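Local coordinates for protein phosphoheptose isomerase (Neisseria gonorrhoeae, PDB 5I01) that probably isomerises sedoheptulose 7-phosphate to D-glycero-D-manno-heptose 7-phosphate, the first step of heptose biosynthesis for lipooligosaccharide, as a zinc-binding homotetramer, at residues C52-S57 and A128-A133. The protein carries 1 engineered substitution. Sequence-based numbering, arbitrary orientation.
Sequences CGNGGS and ANVIEA
The loop that leaves strand 49-52 passes the first turn of helix 128-139 most closely at G53 and V130, whose CA atoms lie 6.5 Å apart. Beside this approach N54 and N129 reach for each other from opposite directions and join amide to amide, N54 ND2 giving a 2.8 Å hydrogen bond to N129 OD1 and N129 ND2 a 3.0 Å one to N54 OD1. The two planes differ by only 19° and each donor lies on a carbonyl lone pair, so the paired bonds fix the rotation of both amides. Asparagine suits both places because each amide offers a donor and an acceptor side by side. Chi1 of -64° turns CG of N54 away from its carbonyl carbon, and the amide then meets that of N129. Glycine fits at 53 because a side chain would run into S57 CB; compact, branched V130 lays its methyls against G53 and C52, while the small C52 and A133 pack SG against CB at 4.2 Å. G55, the N-cap of helix 56-69, turns with phi 65°, easiest for glycine. N54, G55 and G56 probably bind substrate, beside the amide pair. L118 of strand 117-122, to which C52 is hydrogen-bonded, touches C52 and A133; helix 153-158 covers V130 through I155, and T92 of a second subunit packs on N54.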
loop_
_atom_site.group_PDB
_atom_site.type_symbol
_atom_site.label_atom_id
_atom_site.label_comp_id
_atom_site.label_asym_id
_atom_site.label_seq_id
_atom_site.Cartn_x
_atom_site.Cartn_y
_atom_site.Cartn_z
ATOM N N CYS A 52 5.105 9.507 9.309
ATOM C CA CYS A 52 5.735 8.191 9.240
ATOM C C CYS A 52 5.733 7.443 10.584
ATOM O O CYS A 52 5.589 8.049 11.654
ATOM C CB CYS A 52 7.162 8.315 8.717
ATOM S SG CYS A 52 8.328 8.994 9.912
ATOM N N GLY A 53 5.920 6.126 10.500
ATOM C CA GLY A 53 5.906 5.248 11.663
ATOM C C GLY A 53 5.951 3.792 11.240
ATOM O O GLY A 53 5.809 3.508 10.047
ATOM N N ASN A 54 6.162 2.886 12.205
ATOM C CA ASN A 54 6.227 1.427 11.949
ATOM C C ASN A 54 5.060 0.644 12.553
ATOM O O ASN A 54 4.538 1.015 13.604
ATOM C CB ASN A 54 7.535 0.835 12.512
ATOM C CG ASN A 54 8.773 1.388 11.829
ATOM O OD1 ASN A 54 8.920 1.283 10.612
ATOM N ND2 ASN A 54 9.666 1.979 12.607
ATOM N N GLY A 55 4.676 -0.458 11.906
ATOM C CA GLY A 55 3.668 -1.377 12.455
ATOM C C GLY A 55 2.298 -0.745 12.577
ATOM O O GLY A 55 1.752 -0.227 11.600
ATOM N N GLY A 56 1.740 -0.768 13.781
ATOM C CA GLY A 56 0.495 -0.049 14.064
ATOM C C GLY A 56 0.604 1.446 13.807
ATOM O O GLY A 56 -0.383 2.100 13.476
ATOM N N SER A 57 1.803 1.992 13.953
ATOM C CA SER A 57 2.027 3.408 13.690
ATOM C C SER A 57 2.068 3.751 12.209
ATOM O O SER A 57 1.882 4.919 11.853
ATOM C CB SER A 57 3.310 3.873 14.356
ATOM O OG SER A 57 3.306 3.521 15.728
ATOM N N ALA A 128 14.655 3.427 14.871
ATOM C CA ALA A 128 15.811 3.870 14.081
ATOM C C ALA A 128 15.436 4.651 12.815
ATOM O O ALA A 128 16.021 5.713 12.549
ATOM C CB ALA A 128 16.692 2.680 13.724
ATOM N N ASN A 129 14.467 4.142 12.045
ATOM C CA ASN A 129 14.041 4.854 10.817
ATOM C C ASN A 129 13.283 6.161 11.065
ATOM O O ASN A 129 13.400 7.087 10.258
ATOM C CB ASN A 129 13.293 3.960 9.816
ATOM C CG ASN A 129 12.076 3.282 10.400
ATOM O OD1 ASN A 129 11.664 3.552 11.528
ATOM N ND2 ASN A 129 11.497 2.374 9.623
ATOM N N VAL A 130 12.558 6.248 12.177
ATOM C CA VAL A 130 11.906 7.508 12.582
ATOM C C VAL A 130 12.919 8.546 13.093
ATOM O O VAL A 130 12.767 9.730 12.819
ATOM C CB VAL A 130 10.806 7.292 13.636
ATOM C CG1 VAL A 130 10.093 8.616 13.940
ATOM C CG2 VAL A 130 9.818 6.231 13.159
ATOM N N ILE A 131 13.946 8.095 13.823
ATOM C CA ILE A 131 15.085 8.961 14.223
ATOM C C ILE A 131 15.797 9.573 13.005
ATOM O O ILE A 131 15.996 10.796 12.947
ATOM C CB ILE A 131 16.128 8.191 15.088
ATOM C CG1 ILE A 131 15.543 7.847 16.478
ATOM C CG2 ILE A 131 17.444 8.975 15.218
ATOM C CD1 ILE A 131 16.330 6.786 17.232
ATOM N N GLU A 132 16.186 8.733 12.045
ATOM C CA GLU A 132 16.845 9.232 10.827
ATOM C C GLU A 132 15.956 10.228 10.059
ATOM O O GLU A 132 16.468 11.200 9.484
ATOM C CB GLU A 132 17.312 8.077 9.918
ATOM C CG GLU A 132 18.652 7.462 10.318
ATOM C CD GLU A 132 19.859 8.300 9.875
ATOM O OE1 GLU A 132 20.060 8.497 8.648
ATOM O OE2 GLU A 132 20.628 8.757 10.749
ATOM N N ALA A 133 14.637 9.995 10.072
ATOM C CA ALA A 133 13.667 10.936 9.482
ATOM C C ALA A 133 13.647 12.305 10.177
ATOM O O ALA A 133 13.514 13.328 9.512
ATOM C CB ALA A 133 12.268 10.337 9.475
#